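Local coordinates for uncharacterized protein (Bacillus cereus, PDB 5F2H) that is uncharacterised but belongs to the alpha/beta hydrolase superfamily and may act as a hydrolase, at residues 8-20 against 32-46. Residues are numbered along the deposited sequence; the frame is centred on the assembly and turned at random.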
# COMPACT_ATOMS: atom_id res chain seq x y z
N MSE B 8 -14.25 11.95 -27.54
CA MSE B 8 -15.52 11.17 -27.62
C MSE B 8 -15.21 9.71 -27.52
O MSE B 8 -14.55 9.16 -28.40
CB MSE B 8 -16.29 11.40 -28.92
CG MSE B 8 -17.62 10.66 -28.96
SE MSE B 8 -18.72 11.02 -30.58
CE MSE B 8 -19.46 12.78 -30.10
N THR B 9 -15.72 9.07 -26.46
CA THR B 9 -15.50 7.63 -26.26
C THR B 9 -16.43 6.79 -27.11
O THR B 9 -17.35 7.29 -27.75
CB THR B 9 -15.76 7.20 -24.81
OG1 THR B 9 -17.14 7.39 -24.49
CG2 THR B 9 -14.86 7.97 -23.84
N TYR B 10 -16.13 5.51 -27.14
CA TYR B 10 -16.94 4.55 -27.87
C TYR B 10 -18.39 4.64 -27.39
O TYR B 10 -19.33 4.77 -28.19
CB TYR B 10 -16.37 3.17 -27.63
CG TYR B 10 -17.18 2.03 -28.15
CD1 TYR B 10 -17.06 1.61 -29.46
CD2 TYR B 10 -18.00 1.29 -27.29
CE1 TYR B 10 -17.77 0.52 -29.92
CE2 TYR B 10 -18.71 0.21 -27.75
CZ TYR B 10 -18.59 -0.16 -29.07
OH TYR B 10 -19.29 -1.25 -29.52
N ILE B 11 -18.57 4.71 -26.09
CA ILE B 11 -19.92 4.80 -25.54
C ILE B 11 -20.62 6.13 -25.84
O ILE B 11 -21.84 6.16 -26.08
CB ILE B 11 -19.92 4.52 -24.03
CG1 ILE B 11 -19.50 3.08 -23.77
CG2 ILE B 11 -21.30 4.74 -23.46
CD1 ILE B 11 -19.28 2.78 -22.31
N GLN B 12 -19.88 7.23 -25.80
CA GLN B 12 -20.50 8.51 -26.09
C GLN B 12 -20.97 8.49 -27.53
O GLN B 12 -22.12 8.81 -27.82
CB GLN B 12 -19.53 9.63 -25.84
CG GLN B 12 -19.17 9.76 -24.38
CD GLN B 12 -18.06 10.72 -24.14
OE1 GLN B 12 -17.66 11.47 -25.03
NE2 GLN B 12 -17.53 10.71 -22.94
N LEU B 13 -20.08 8.07 -28.42
CA LEU B 13 -20.46 8.00 -29.80
C LEU B 13 -21.77 7.21 -29.92
O LEU B 13 -22.76 7.73 -30.43
CB LEU B 13 -19.38 7.30 -30.63
CG LEU B 13 -19.79 7.08 -32.10
CD1 LEU B 13 -19.98 8.40 -32.84
CD2 LEU B 13 -18.76 6.23 -32.80
N LEU B 14 -21.78 5.98 -29.42
CA LEU B 14 -22.99 5.14 -29.51
C LEU B 14 -24.24 5.76 -28.90
O LEU B 14 -25.30 5.73 -29.52
CB LEU B 14 -22.75 3.72 -28.96
CG LEU B 14 -21.68 2.89 -29.70
CD1 LEU B 14 -21.47 1.58 -29.00
CD2 LEU B 14 -22.02 2.64 -31.15
N ASN B 15 -24.12 6.37 -27.73
CA ASN B 15 -25.28 7.00 -27.09
C ASN B 15 -25.81 8.19 -27.88
O ASN B 15 -27.02 8.28 -28.12
CB ASN B 15 -25.02 7.39 -25.64
CG ASN B 15 -24.90 6.19 -24.72
OD1 ASN B 15 -25.41 5.12 -25.02
ND2 ASN B 15 -24.28 6.38 -23.57
N GLU B 16 -24.94 9.09 -28.29
CA GLU B 16 -25.40 10.23 -29.07
C GLU B 16 -25.99 9.83 -30.40
O GLU B 16 -26.95 10.41 -30.86
CB GLU B 16 -24.32 11.29 -29.27
CG GLU B 16 -24.14 12.19 -28.07
CD GLU B 16 -25.31 13.16 -27.93
OE1 GLU B 16 -26.38 12.89 -28.52
OE2 GLU B 16 -25.15 14.21 -27.27
N THR B 17 -25.41 8.81 -31.01
CA THR B 17 -25.91 8.39 -32.29
C THR B 17 -27.36 7.97 -32.09
O THR B 17 -28.23 8.45 -32.80
CB THR B 17 -25.09 7.24 -32.85
OG1 THR B 17 -23.70 7.53 -32.70
CG2 THR B 17 -25.41 7.03 -34.31
N LEU B 18 -27.61 7.07 -31.12
CA LEU B 18 -28.99 6.64 -30.81
C LEU B 18 -29.86 7.87 -30.51
O LEU B 18 -30.91 8.06 -31.11
CB LEU B 18 -29.01 5.68 -29.62
CG LEU B 18 -28.40 4.27 -29.80
CD1 LEU B 18 -28.18 3.54 -28.49
CD2 LEU B 18 -29.22 3.42 -30.76
N HIS B 19 -29.41 8.74 -29.62
CA HIS B 19 -30.18 9.93 -29.30
C HIS B 19 -30.63 10.60 -30.58
O HIS B 19 -31.81 10.85 -30.78
CB HIS B 19 -29.35 10.91 -28.48
CG HIS B 19 -30.07 12.19 -28.17
ND1 HIS B 19 -29.93 13.33 -28.93
CD2 HIS B 19 -30.98 12.49 -27.21
CE1 HIS B 19 -30.69 14.29 -28.44
NE2 HIS B 19 -31.34 13.80 -27.39
N CYS B 20 -29.68 10.83 -31.48
CA CYS B 20 -29.94 11.48 -32.76
C CYS B 20 -30.98 10.74 -33.61
O CYS B 20 -31.68 11.35 -34.41
CB CYS B 20 -28.62 11.67 -33.50
SG CYS B 20 -28.73 12.61 -35.03
N TYR B 32 -24.61 11.49 -38.59
CA TYR B 32 -23.87 11.80 -37.35
C TYR B 32 -22.71 10.86 -37.11
O TYR B 32 -21.56 11.29 -36.95
CB TYR B 32 -24.78 11.79 -36.11
CG TYR B 32 -24.05 12.18 -34.80
CD1 TYR B 32 -23.38 11.23 -34.03
CD2 TYR B 32 -24.04 13.50 -34.35
CE1 TYR B 32 -22.73 11.57 -32.85
CE2 TYR B 32 -23.38 13.85 -33.18
CZ TYR B 32 -22.72 12.90 -32.44
OH TYR B 32 -22.06 13.25 -31.28
N ILE B 33 -23.01 9.57 -37.06
CA ILE B 33 -21.99 8.56 -36.82
C ILE B 33 -20.90 8.56 -37.88
O ILE B 33 -19.75 8.25 -37.56
CB ILE B 33 -22.60 7.15 -36.67
CG1 ILE B 33 -21.57 6.18 -36.07
CG2 ILE B 33 -23.15 6.65 -37.99
CD1 ILE B 33 -22.15 4.82 -35.74
N MSE B 34 -21.25 8.88 -39.13
CA MSE B 34 -20.26 8.90 -40.20
C MSE B 34 -19.14 9.84 -39.82
O MSE B 34 -17.98 9.44 -39.82
CB MSE B 34 -20.85 9.29 -41.56
CG MSE B 34 -21.85 8.28 -42.14
SE MSE B 34 -21.00 6.49 -42.41
CE MSE B 34 -19.74 6.94 -43.84
N GLU B 35 -19.51 11.07 -39.42
CA GLU B 35 -18.57 12.13 -39.02
C GLU B 35 -17.80 11.92 -37.70
O GLU B 35 -16.63 12.29 -37.57
CB GLU B 35 -19.34 13.48 -38.91
CG GLU B 35 -18.47 14.65 -38.42
CD GLU B 35 -19.22 15.98 -38.25
OE1 GLU B 35 -20.15 16.28 -39.02
OE2 GLU B 35 -18.82 16.76 -37.35
N HIS B 36 -18.45 11.35 -36.71
CA HIS B 36 -17.82 11.19 -35.42
C HIS B 36 -17.15 9.86 -35.13
O HIS B 36 -16.34 9.78 -34.21
CB HIS B 36 -18.84 11.52 -34.35
CG HIS B 36 -19.36 12.92 -34.45
ND1 HIS B 36 -20.49 13.24 -35.17
CD2 HIS B 36 -18.88 14.08 -33.95
CE1 HIS B 36 -20.69 14.55 -35.10
NE2 HIS B 36 -19.74 15.08 -34.36
N ALA B 37 -17.46 8.83 -35.91
CA ALA B 37 -16.87 7.51 -35.68
C ALA B 37 -15.37 7.49 -35.93
O ALA B 37 -14.65 6.76 -35.27
CB ALA B 37 -17.55 6.47 -36.55
N LYS B 38 -14.92 8.31 -36.87
CA LYS B 38 -13.49 8.37 -37.22
C LYS B 38 -12.52 8.56 -36.06
O LYS B 38 -12.53 9.58 -35.39
CB LYS B 38 -13.17 9.44 -38.27
CG LYS B 38 -13.98 9.34 -39.56
CD LYS B 38 -13.28 9.99 -40.75
CE LYS B 38 -12.05 9.18 -41.15
NZ LYS B 38 -11.32 9.74 -42.32
N GLY B 39 -11.67 7.55 -35.88
CA GLY B 39 -10.64 7.54 -34.86
C GLY B 39 -11.00 6.83 -33.58
O GLY B 39 -10.12 6.34 -32.87
N ILE B 40 -12.29 6.75 -33.29
CA ILE B 40 -12.77 6.11 -32.06
C ILE B 40 -12.52 4.60 -32.02
O ILE B 40 -12.94 3.86 -32.90
CB ILE B 40 -14.27 6.41 -31.81
CG1 ILE B 40 -14.45 7.92 -31.57
CG2 ILE B 40 -14.77 5.64 -30.60
CD1 ILE B 40 -15.88 8.38 -31.37
N VAL B 41 -11.81 4.19 -30.97
CA VAL B 41 -11.48 2.79 -30.73
C VAL B 41 -12.62 2.12 -29.96
O VAL B 41 -13.44 2.82 -29.36
CB VAL B 41 -10.17 2.70 -29.91
CG1 VAL B 41 -10.29 3.49 -28.61
CG2 VAL B 41 -9.77 1.26 -29.62
N GLY B 42 -12.70 0.79 -29.98
CA GLY B 42 -13.74 0.08 -29.23
C GLY B 42 -14.15 -1.30 -29.71
O GLY B 42 -13.72 -2.31 -29.14
N ASN B 43 -15.08 -1.33 -30.65
CA ASN B 43 -15.58 -2.57 -31.26
C ASN B 43 -16.10 -2.11 -32.59
O ASN B 43 -17.16 -1.50 -32.67
CB ASN B 43 -16.66 -3.27 -30.43
CG ASN B 43 -17.12 -4.59 -31.05
OD1 ASN B 43 -17.15 -4.76 -32.27
ND2 ASN B 43 -17.52 -5.52 -30.20
N GLU B 44 -15.33 -2.36 -33.64
CA GLU B 44 -15.73 -1.93 -34.96
C GLU B 44 -16.98 -2.62 -35.44
O GLU B 44 -17.83 -1.99 -36.07
CB GLU B 44 -14.61 -2.17 -35.97
CG GLU B 44 -13.36 -1.36 -35.73
CD GLU B 44 -12.38 -1.55 -36.87
OE1 GLU B 44 -12.54 -2.55 -37.60
OE2 GLU B 44 -11.45 -0.72 -37.04
N ALA B 45 -17.07 -3.91 -35.19
CA ALA B 45 -18.22 -4.70 -35.60
C ALA B 45 -19.49 -3.96 -35.20
O ALA B 45 -20.36 -3.74 -36.02
CB ALA B 45 -18.17 -6.07 -34.96
N GLN B 46 -19.55 -3.54 -33.95
CA GLN B 46 -20.68 -2.80 -33.43
C GLN B 46 -20.85 -1.47 -34.14
O GLN B 46 -21.98 -1.03 -34.37
CB GLN B 46 -20.46 -2.56 -31.94
CG GLN B 46 -21.61 -1.87 -31.20
CD GLN B 46 -22.92 -2.65 -31.22
OE1 GLN B 46 -23.41 -3.04 -32.27
NE2 GLN B 46 -23.55 -2.78 -30.04
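With CG anti to the backbone N in both L13 (chi1 175°) and Y32 (chi1 -177°), each side chain is carried from its own helix onto the other, L13 entering among Y32, I33, H36 and A37 and Y32 among L13, E16, T17 and C20. These reciprocal knobs-into-holes fit the nearly antiparallel course of segments 10-20 and 32-37, whose axes lie 163° apart and 10.0 Å from each other at closest approach. The two branches of L13 divide the work: CD1 reaches H36 CB at 3.6 Å, while CD2 lies 3.7 Å from A37 CA. Beside them T17 CG2 meets I33 CB at 3.7 Å. The imidazole of H36 is turned back within its own helix, its ND1 donating a hydrogen bond to Y32 O at 2.8 Å and lying over the centre of the Y32 ring. At the end of the type II turn that starts at A37, I40 extends CD1 to L13 CB (3.7 Å) and CG2 to Y10 CA (3.7 Å), packing against the first turn of helix 10-20, which begins with a capping box between T9 and Q12. The Y10 side chain lies beside that of N43, pointing the same way, and its CD1 is 3.7 Å from G42 CA; N43 then caps the next helix through OD1, which accepts from Q46 N. Helices 10-23 and 26-37 thus form an antiparallel hairpin on which 44-58 packs, consistent with a TPR-like N-terminal domain. F50 of helix 44-58 packs on L18 and I33, L54 on T17, while N15 of helix 10-23 hydrogen-bonds to H294 of the second subunit.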